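Side-chain contacts in adherence and virulence protein A (Streptococcus pneumoniae, PDB 6PON), which binds the host extracellular-matrix protein fibronectin and probably helps the pneumococcus adhere to host tissue and cause disease: residues 139-142 against 143-147; 220-223 against 224-228; 252-255 against 256-259. All blocks are in the same frame, centred on the assembly; numbering follows the deposited sequence.

Contact 1. Residues 139-142 against 143-147; sequences ILEV and IKHVG
H145 reaches back over the chain to E141 and V142, the last two residues of strand 139-142, so that its imidazole edge closes the turn through I143 and K144. From CB, with chi1 at -69°, CG stands beside the backbone N and away from the carbonyl carbon, which sends the ring back along the chain. CD2 is the first ring atom to meet the strand end: it points its C-H edge at the carbonyl oxygen, V142 O, 2.9 Å away, and lies 3.6 Å from V142 CG1, the methyl that sits between the backbone N and the carbonyl carbon. Next round the ring, NE2 gives the one hydrogen bond between 139-142 and 143-147, to E141 OE2 at 2.6 Å. OE2 lies close to the ring plane and accepts with its syn lone pair, on the side of OE1, while ring and carboxylate are nearly coplanar, their planes 23° apart. CE1 then passes E141 OE2 at 3.5 Å, with OE1 more distant. On its anti lone pair the same OE2 takes the backbone N of V142, also at 2.6 Å, so two donors, one on each lone pair, grip a single carboxylate oxygen and fix the rotation of the group. The glutamate belongs to a classic beta bulge, where L140 and E141 both face L131 of strand 128-133; F75 and V78 of helix 74-83 pack on its side chain, and P158 touches both E141 and H145. K144 turns away, its NZ bonded to the backbone O of S127. A short, nearly coplanar imidazole-carboxylate bond, with the carbonyl oxygen V142 O lying at the CD2 edge of the ring, would probably stabilise the protonated histidine and keep the buried glutamate ionised.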
ATOM      1  N   ILE B 139     -12.475 -11.268 -43.979  1.00 25.54           N
ATOM      2  CA  ILE B 139     -12.176 -12.607 -43.485  1.00 24.51           C
ATOM      3  C   ILE B 139     -11.921 -13.531 -44.667  1.00 28.50           C
ATOM      4  O   ILE B 139     -12.804 -13.745 -45.510  1.00 28.86           O
ATOM      5  CB  ILE B 139     -13.315 -13.139 -42.609  1.00 27.24           C
ATOM      6  CG1 ILE B 139     -13.328 -12.391 -41.274  1.00 28.12           C
ATOM      7  CG2 ILE B 139     -13.167 -14.661 -42.393  1.00 24.39           C
ATOM      8  CD1 ILE B 139     -14.665 -11.783 -40.953  1.00 29.07           C
ATOM      9  N   LEU B 140     -10.708 -14.080 -44.742  1.00 19.25           N
ATOM     10  CA  LEU B 140     -10.442 -15.101 -45.745  1.00 21.25           C
ATOM     11  C   LEU B 140     -11.095 -16.427 -45.364  1.00 24.23           C
ATOM     12  O   LEU B 140     -11.585 -17.157 -46.236  1.00 31.63           O
ATOM     13  CB  LEU B 140      -8.936 -15.253 -45.939  1.00 22.09           C
ATOM     14  CG  LEU B 140      -8.260 -13.984 -46.485  1.00 27.03           C
ATOM     15  CD1 LEU B 140      -6.734 -14.005 -46.241  1.00 19.51           C
ATOM     16  CD2 LEU B 140      -8.620 -13.761 -48.007  1.00 19.70           C
ATOM     17  N   GLU B 141     -11.135 -16.743 -44.074  1.00 22.35           N
ATOM     18  CA  GLU B 141     -11.716 -17.990 -43.577  1.00 25.91           C
ATOM     19  C   GLU B 141     -11.727 -17.929 -42.048  1.00 23.84           C
ATOM     20  O   GLU B 141     -11.033 -17.111 -41.437  1.00 22.57           O
ATOM     21  CB  GLU B 141     -10.937 -19.205 -44.117  1.00 24.43           C
ATOM     22  CG  GLU B 141     -11.525 -20.594 -43.924  1.00 25.67           C
ATOM     23  CD  GLU B 141     -13.042 -20.728 -44.081  1.00 25.55           C
ATOM     24  OE1 GLU B 141     -13.501 -21.384 -45.041  1.00 30.01           O
ATOM     25  OE2 GLU B 141     -13.790 -20.244 -43.202  1.00 28.77           O
ATOM     26  N   VAL B 142     -12.552 -18.769 -41.435  1.00 23.00           N
ATOM     27  CA  VAL B 142     -12.819 -18.623 -40.013  1.00 22.70           C
ATOM     28  C   VAL B 142     -13.331 -19.952 -39.483  1.00 27.19           C
ATOM     29  O   VAL B 142     -14.224 -20.570 -40.076  1.00 25.37           O
ATOM     30  CB  VAL B 142     -13.815 -17.480 -39.738  1.00 23.62           C
ATOM     31  CG1 VAL B 142     -15.024 -17.583 -40.660  1.00 25.78           C
ATOM     32  CG2 VAL B 142     -14.272 -17.512 -38.293  1.00 21.59           C
ATOM     33  N   ILE B 143     -12.771 -20.399 -38.356  1.00 24.14           N
ATOM     34  CA  ILE B 143     -12.938 -21.790 -37.981  1.00 20.42           C
ATOM     35  C   ILE B 143     -14.350 -22.093 -37.506  1.00 22.38           C
ATOM     36  O   ILE B 143     -14.786 -23.244 -37.597  1.00 28.14           O
ATOM     37  CB  ILE B 143     -11.883 -22.177 -36.936  1.00 20.70           C
ATOM     38  CG1 ILE B 143     -11.525 -23.657 -37.085  1.00 21.87           C
ATOM     39  CG2 ILE B 143     -12.361 -21.831 -35.520  1.00 24.49           C
ATOM     40  CD1 ILE B 143     -10.357 -24.066 -36.229  1.00 22.25           C
ATOM     41  N   LYS B 144     -15.095 -21.098 -37.030  1.00 28.29           N
ATOM     42  CA  LYS B 144     -16.498 -21.290 -36.666  1.00 27.40           C
ATOM     43  C   LYS B 144     -17.335 -20.261 -37.415  1.00 31.19           C
ATOM     44  O   LYS B 144     -17.409 -19.100 -37.000  1.00 28.45           O
ATOM     45  CB  LYS B 144     -16.710 -21.169 -35.166  1.00 29.14           C
ATOM     46  CG  LYS B 144     -16.805 -22.511 -34.469  1.00 39.39           C
ATOM     47  CD  LYS B 144     -17.298 -22.360 -33.031  1.00 42.56           C
ATOM     48  CE  LYS B 144     -16.201 -21.871 -32.119  1.00 34.14           C
ATOM     49  NZ  LYS B 144     -16.743 -21.321 -30.838  1.00 34.29           N
ATOM     50  N   HIS B 145     -17.973 -20.682 -38.508  1.00 25.84           N
ATOM     51  CA  HIS B 145     -18.824 -19.762 -39.253  1.00 28.62           C
ATOM     52  C   HIS B 145     -20.033 -19.364 -38.416  1.00 29.34           C
ATOM     53  O   HIS B 145     -20.620 -20.188 -37.712  1.00 30.69           O
ATOM     54  CB  HIS B 145     -19.274 -20.391 -40.568  1.00 23.29           C
ATOM     55  CG  HIS B 145     -18.169 -20.568 -41.560  1.00 28.78           C
ATOM     56  ND1 HIS B 145     -18.398 -20.793 -42.902  1.00 26.82           N
ATOM     57  CD2 HIS B 145     -16.823 -20.557 -41.406  1.00 26.97           C
ATOM     58  CE1 HIS B 145     -17.243 -20.901 -43.533  1.00 20.87           C
ATOM     59  NE2 HIS B 145     -16.270 -20.767 -42.649  1.00 25.65           N
ATOM     60  N   VAL B 146     -20.380 -18.079 -38.453  1.00 32.75           N
ATOM     61  CA  VAL B 146     -21.568 -17.567 -37.767  1.00 33.57           C
ATOM     62  C   VAL B 146     -22.289 -16.662 -38.751  1.00 28.37           C
ATOM     63  O   VAL B 146     -21.771 -15.601 -39.115  1.00 33.40           O
ATOM     64  CB  VAL B 146     -21.243 -16.806 -36.473  1.00 34.49           C
ATOM     65  CG1 VAL B 146     -22.491 -16.746 -35.570  1.00 30.60           C
ATOM     66  CG2 VAL B 146     -20.060 -17.430 -35.731  1.00 33.03           C
ATOM     67  N   GLY B 147     -23.467 -17.082 -39.196  1.00 31.28           N
ATOM     68  CA  GLY B 147     -24.183 -16.350 -40.217  1.00 32.37           C
ATOM     69  C   GLY B 147     -24.890 -15.135 -39.667  1.00 35.23           C
ATOM     70  O   GLY B 147     -24.892 -14.851 -38.467  1.00 37.88           O
TER

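Contact 2. Residues 220-223 against 224-228; sequences SAFR and NFFNQ
N224 lies one helical turn beyond S220, and its backbone N gives the regular bond to S220 O at 3.0 Å. The amide of N224 folds back over that same oxygen, with CG 3.3 Å from S220 O; its ND2 stays 4.0 Å from S220 OG. F225 repeats the pattern, its backbone N bonding to A221 O. With chi1 at -176°, F225 CG lies opposite its backbone N, and the ring leads away from the preceding turn to stack on F6 of the second subunit. F226 is the first residue to leave helical geometry, and its backbone N is shared between two weak bonds, to F222 O and to R223 O. Its ring carries the side-chain contact: CE2 hangs over one face of the F222 ring, displaced toward the rim, and comes within 3.5 Å of F222 CZ. The two planes are inclined at 41° with centroids 4.8 Å apart, an oblique pair. The CD2 edge of F226 also faces the carbonyl oxygen, F222 O, at 3.2 Å, and F225 CD2 sits over the centre of one F226 face. N227 places CB 3.3 Å from R223 O, and its backbone N bonds back to N224 O. Finally Q228 swings its amide back, NE2 bonding to F225 O at 2.9 Å, so a carbonyl of the last turn gains a side-chain donor. The second subunit covers this helix end: its F199 meets the F222 ring, its F174 packs edge-to-face with F226, and R223 NH2 bonds to I176 O and makes a salt bridge to D178 of that subunit. The arrangement is the C-terminal end of a long helix, 204-225, where F222, F225 and, just beyond, F226 join the second subunit's phenylalanines in an interface aromatic cluster.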
ATOM      1  N   SER B 220       0.506  -3.913   5.808  1.00 22.79           N
ATOM      2  CA  SER B 220       1.947  -3.783   5.968  1.00 22.72           C
ATOM      3  C   SER B 220       2.364  -2.321   5.993  1.00 18.68           C
ATOM      4  O   SER B 220       3.248  -1.927   6.761  1.00 16.23           O
ATOM      5  CB  SER B 220       2.640  -4.534   4.829  1.00 25.78           C
ATOM      6  OG  SER B 220       4.017  -4.208   4.771  1.00 35.12           O
ATOM      7  N   ALA B 221       1.729  -1.498   5.160  1.00 22.08           N
ATOM      8  CA  ALA B 221       2.046  -0.079   5.172  1.00 20.72           C
ATOM      9  C   ALA B 221       1.612   0.549   6.480  1.00 16.98           C
ATOM     10  O   ALA B 221       2.319   1.400   7.027  1.00 17.13           O
ATOM     11  CB  ALA B 221       1.387   0.614   3.985  1.00 18.21           C
ATOM     12  N   PHE B 222       0.460   0.123   7.003  1.00 19.17           N
ATOM     13  CA  PHE B 222      -0.032   0.663   8.264  1.00 16.39           C
ATOM     14  C   PHE B 222       0.940   0.343   9.391  1.00 19.96           C
ATOM     15  O   PHE B 222       1.317   1.227  10.173  1.00 19.45           O
ATOM     16  CB  PHE B 222      -1.430   0.103   8.565  1.00 15.93           C
ATOM     17  CG  PHE B 222      -2.097   0.720   9.792  1.00 19.46           C
ATOM     18  CD1 PHE B 222      -1.701   0.365  11.079  1.00 19.46           C
ATOM     19  CD2 PHE B 222      -3.128   1.641   9.653  1.00 19.88           C
ATOM     20  CE1 PHE B 222      -2.312   0.918  12.187  1.00 19.09           C
ATOM     21  CE2 PHE B 222      -3.745   2.192  10.755  1.00 15.94           C
ATOM     22  CZ  PHE B 222      -3.343   1.839  12.016  1.00 18.34           C
ATOM     23  N   ARG B 223       1.376  -0.920   9.466  1.00 18.32           N
ATOM     24  CA  ARG B 223       2.332  -1.336  10.487  1.00 19.92           C
ATOM     25  C   ARG B 223       3.638  -0.562  10.375  1.00 17.30           C
ATOM     26  O   ARG B 223       4.182  -0.090  11.379  1.00 19.88           O
ATOM     27  CB  ARG B 223       2.592  -2.838  10.377  1.00 17.32           C
ATOM     28  CG  ARG B 223       1.417  -3.682  10.774  1.00 15.79           C
ATOM     29  CD  ARG B 223       0.948  -3.320  12.189  1.00 18.13           C
ATOM     30  NE  ARG B 223       0.082  -4.352  12.764  1.00 17.29           N
ATOM     31  CZ  ARG B 223      -0.653  -4.204  13.864  1.00 18.84           C
ATOM     32  NH1 ARG B 223      -0.667  -3.051  14.533  1.00 19.39           N
ATOM     33  NH2 ARG B 223      -1.382  -5.212  14.298  1.00 20.47           N
ATOM     34  N   ASN B 224       4.160  -0.421   9.161  1.00 17.48           N
ATOM     35  CA  ASN B 224       5.431   0.280   9.003  1.00 21.20           C
ATOM     36  C   ASN B 224       5.324   1.729   9.456  1.00 21.22           C
ATOM     37  O   ASN B 224       6.220   2.246  10.131  1.00 17.66           O
ATOM     38  CB  ASN B 224       5.903   0.219   7.550  1.00 23.13           C
ATOM     39  CG  ASN B 224       6.392  -1.163   7.148  1.00 29.92           C
ATOM     40  OD1 ASN B 224       6.575  -2.049   7.993  1.00 28.60           O
ATOM     41  ND2 ASN B 224       6.621  -1.350   5.844  1.00 35.37           N
ATOM     42  N   PHE B 225       4.227   2.395   9.092  1.00 19.54           N
ATOM     43  CA  PHE B 225       4.074   3.805   9.410  1.00 20.58           C
ATOM     44  C   PHE B 225       4.157   4.039  10.910  1.00 17.58           C
ATOM     45  O   PHE B 225       4.705   5.055  11.348  1.00 18.05           O
ATOM     46  CB  PHE B 225       2.745   4.315   8.832  1.00 18.42           C
ATOM     47  CG  PHE B 225       2.518   5.779   9.019  1.00 15.74           C
ATOM     48  CD1 PHE B 225       3.071   6.692   8.144  1.00 18.36           C
ATOM     49  CD2 PHE B 225       1.747   6.247  10.063  1.00 14.11           C
ATOM     50  CE1 PHE B 225       2.861   8.062   8.313  1.00 18.08           C
ATOM     51  CE2 PHE B 225       1.536   7.600  10.230  1.00 16.72           C
ATOM     52  CZ  PHE B 225       2.088   8.513   9.351  1.00 13.83           C
ATOM     53  N   PHE B 226       3.656   3.095  11.705  1.00 21.07           N
ATOM     54  CA  PHE B 226       3.650   3.190  13.161  1.00 20.29           C
ATOM     55  C   PHE B 226       4.795   2.437  13.810  1.00 23.62           C
ATOM     56  O   PHE B 226       4.807   2.284  15.039  1.00 25.38           O
ATOM     57  CB  PHE B 226       2.327   2.677  13.724  1.00 15.24           C
ATOM     58  CG  PHE B 226       1.179   3.572  13.412  1.00 18.63           C
ATOM     59  CD1 PHE B 226       0.994   4.750  14.125  1.00 14.74           C
ATOM     60  CD2 PHE B 226       0.325   3.279  12.377  1.00 16.24           C
ATOM     61  CE1 PHE B 226      -0.026   5.586  13.835  1.00 12.17           C
ATOM     62  CE2 PHE B 226      -0.717   4.112  12.079  1.00 15.13           C
ATOM     63  CZ  PHE B 226      -0.895   5.277  12.802  1.00 14.85           C
ATOM     64  N   ASN B 227       5.743   1.950  13.023  1.00 23.66           N
ATOM     65  CA  ASN B 227       6.880   1.221  13.564  1.00 27.56           C
ATOM     66  C   ASN B 227       8.087   1.509  12.674  1.00 26.17           C
ATOM     67  O   ASN B 227       8.634   0.639  12.018  1.00 38.22           O
ATOM     68  CB  ASN B 227       6.579  -0.269  13.656  1.00 23.99           C
ATOM     69  CG  ASN B 227       7.705  -1.045  14.312  1.00 32.78           C
ATOM     70  OD1 ASN B 227       8.489  -0.489  15.080  1.00 38.23           O
ATOM     71  ND2 ASN B 227       7.802  -2.329  14.002  1.00 41.48           N
ATOM     72  N   GLN B 228       8.489   2.767  12.620  1.00 24.27           N
ATOM     73  CA  GLN B 228       9.547   3.211  11.730  1.00 24.74           C
ATOM     74  C   GLN B 228      10.421   4.188  12.496  1.00 27.14           C
ATOM     75  O   GLN B 228       9.988   4.818  13.466  1.00 24.33           O
ATOM     76  CB  GLN B 228       9.000   3.893  10.468  1.00 13.62           C
ATOM     77  CG  GLN B 228       8.159   5.111  10.801  1.00 16.45           C
ATOM     78  CD  GLN B 228       7.804   5.938   9.591  1.00 20.85           C
ATOM     79  OE1 GLN B 228       8.657   6.238   8.763  1.00 22.23           O
ATOM     80  NE2 GLN B 228       6.532   6.311   9.476  1.00 18.82           N
TER

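Contact 3. Residues 252-255 against 256-259; sequences FANL and SDLL
F252 and L258 make the apolar part of the contact, N254 and D257 the polar part. In the first, the F252 ring lies against the backbone of the first helical turn: L258 CA sits over one face, 3.9 Å from the centroid and 14° off the ring normal, a CH-pi contact displaced toward the rim. The leucine crosses the phenylalanine at about a right angle and lays its CD1 methyl 3.8 Å from F252 CE1. P232 and L234 touch both side chains, so the pair is pressed against the small sheet containing strand 233-235. L255 CD2 and L258 CD2 are only loosely in touch. Among the hydrogen bonds, the side chain of N254 provides the cap: OD1 accepts from D257 N at 3.1 Å, with an N-H...O angle of 164° and the donor almost in line with the amide C=O. This reach depends on chi1 of 42°, which sets CG between the backbone N and the carbonyl carbon. The backbone O of N254 takes L258 N at 3.2 Å, in the carbonyl plane, the first i to i+4 bond of the helix; L259 N to L255 O at 3.0 Å is the next. The electrostatic aspect concerns D257, whose OD1 is also 3.1 Å from N254 OD1; amide and carboxylate planes are turned steeply against each other, and two acceptors crowd there. The carboxylate, in the first turn, would probably gain from the helix dipole. I11 of the second subunit packs on L255, and E14 of that subunit on N254. The whole is an asparagine N-cap of helix 255-263, with an aromatic residue two positions before the cap folded over the first turn.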
ATOM      1  N   PHE B 252      16.422  16.916  10.962  1.00 25.75           N
ATOM      2  CA  PHE B 252      17.175  17.292  12.143  1.00 23.66           C
ATOM      3  C   PHE B 252      17.702  16.036  12.823  1.00 25.18           C
ATOM      4  O   PHE B 252      17.230  14.922  12.576  1.00 33.09           O
ATOM      5  CB  PHE B 252      16.305  18.097  13.125  1.00 27.44           C
ATOM      6  CG  PHE B 252      15.867  19.443  12.602  1.00 22.71           C
ATOM      7  CD1 PHE B 252      14.887  19.539  11.637  1.00 22.99           C
ATOM      8  CD2 PHE B 252      16.420  20.603  13.093  1.00 23.28           C
ATOM      9  CE1 PHE B 252      14.477  20.769  11.157  1.00 23.13           C
ATOM     10  CE2 PHE B 252      16.015  21.840  12.616  1.00 20.55           C
ATOM     11  CZ  PHE B 252      15.040  21.916  11.647  1.00 27.08           C
ATOM     12  N   ALA B 253      18.686  16.223  13.691  1.00 25.10           N
ATOM     13  CA  ALA B 253      19.257  15.078  14.380  1.00 28.46           C
ATOM     14  C   ALA B 253      18.281  14.499  15.392  1.00 31.68           C
ATOM     15  O   ALA B 253      18.323  13.296  15.685  1.00 31.13           O
ATOM     16  CB  ALA B 253      20.568  15.466  15.059  1.00 29.50           C
ATOM     17  N   ASN B 254      17.390  15.319  15.925  1.00 27.35           N
ATOM     18  CA  ASN B 254      16.462  14.810  16.921  1.00 28.20           C
ATOM     19  C   ASN B 254      15.301  15.778  17.052  1.00 21.50           C
ATOM     20  O   ASN B 254      15.315  16.880  16.505  1.00 24.31           O
ATOM     21  CB  ASN B 254      17.163  14.612  18.255  1.00 27.02           C
ATOM     22  CG  ASN B 254      18.078  15.748  18.559  1.00 33.12           C
ATOM     23  OD1 ASN B 254      17.627  16.869  18.816  1.00 36.68           O
ATOM     24  ND2 ASN B 254      19.370  15.496  18.491  1.00 37.75           N
ATOM     25  N   LEU B 255      14.301  15.352  17.809  1.00 20.18           N
ATOM     26  CA  LEU B 255      13.082  16.127  17.918  1.00 20.90           C
ATOM     27  C   LEU B 255      13.292  17.398  18.728  1.00 19.15           C
ATOM     28  O   LEU B 255      12.551  18.367  18.534  1.00 21.86           O
ATOM     29  CB  LEU B 255      11.985  15.251  18.528  1.00 18.35           C
ATOM     30  CG  LEU B 255      11.800  13.932  17.769  1.00 22.53           C
ATOM     31  CD1 LEU B 255      11.240  12.815  18.650  1.00 21.74           C
ATOM     32  CD2 LEU B 255      10.926  14.149  16.553  1.00 20.57           C
ATOM     33  N   SER B 256      14.301  17.422  19.598  1.00 21.68           N
ATOM     34  CA  SER B 256      14.613  18.621  20.363  1.00 19.27           C
ATOM     35  C   SER B 256      15.063  19.752  19.450  1.00 19.57           C
ATOM     36  O   SER B 256      14.577  20.882  19.559  1.00 22.56           O
ATOM     37  CB  SER B 256      15.696  18.305  21.402  1.00 30.62           C
ATOM     38  OG  SER B 256      16.557  19.430  21.634  1.00 35.38           O
ATOM     39  N   ASP B 257      16.006  19.468  18.551  1.00 20.46           N
ATOM     40  CA  ASP B 257      16.473  20.480  17.612  1.00 18.82           C
ATOM     41  C   ASP B 257      15.347  20.939  16.698  1.00 20.24           C
ATOM     42  O   ASP B 257      15.259  22.123  16.353  1.00 17.57           O
ATOM     43  CB  ASP B 257      17.624  19.929  16.765  1.00 26.61           C
ATOM     44  CG  ASP B 257      18.884  19.633  17.566  1.00 37.17           C
ATOM     45  OD1 ASP B 257      18.883  19.738  18.818  1.00 44.15           O
ATOM     46  OD2 ASP B 257      19.886  19.268  16.915  1.00 42.84           O
ATOM     47  N   LEU B 258      14.502  20.004  16.259  1.00 19.73           N
ATOM     48  CA  LEU B 258      13.367  20.366  15.408  1.00 19.40           C
ATOM     49  C   LEU B 258      12.440  21.352  16.127  1.00 19.26           C
ATOM     50  O   LEU B 258      12.074  22.402  15.579  1.00 15.72           O
ATOM     51  CB  LEU B 258      12.612  19.097  14.981  1.00 15.74           C
ATOM     52  CG  LEU B 258      11.205  19.276  14.398  1.00 18.48           C
ATOM     53  CD1 LEU B 258      11.272  20.042  13.101  1.00 21.09           C
ATOM     54  CD2 LEU B 258      10.494  17.934  14.161  1.00 19.84           C
ATOM     55  N   LEU B 259      12.087  21.049  17.378  1.00 16.79           N
ATOM     56  CA  LEU B 259      11.135  21.881  18.108  1.00 15.30           C
ATOM     57  C   LEU B 259      11.761  23.193  18.594  1.00 14.91           C
ATOM     58  O   LEU B 259      11.119  24.243  18.512  1.00 12.96           O
ATOM     59  CB  LEU B 259      10.558  21.071  19.267  1.00 14.04           C
ATOM     60  CG  LEU B 259       9.659  19.930  18.803  1.00 13.99           C
ATOM     61  CD1 LEU B 259       9.106  19.175  19.982  1.00 14.62           C
ATOM     62  CD2 LEU B 259       8.518  20.476  17.936  1.00 17.58           C
TER

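Contacts 2 and 3 are neighbours, with centres 22 Å apart and nearest atoms about 10 Å apart; between them the chain runs through the small sheet of strands 233-235, 239-240 and 247-248. One ends a helix and the other starts one, and both touch the second subunit. Contact 1 lies on the opposite side of the chain's centre, at the end of an outer strand of a five-stranded sheet. Its centre is 57 Å from that of contact 2 and 74 Å from that of contact 3, and no other subunit touches it. The three follow one another along an elongated chain and do not touch.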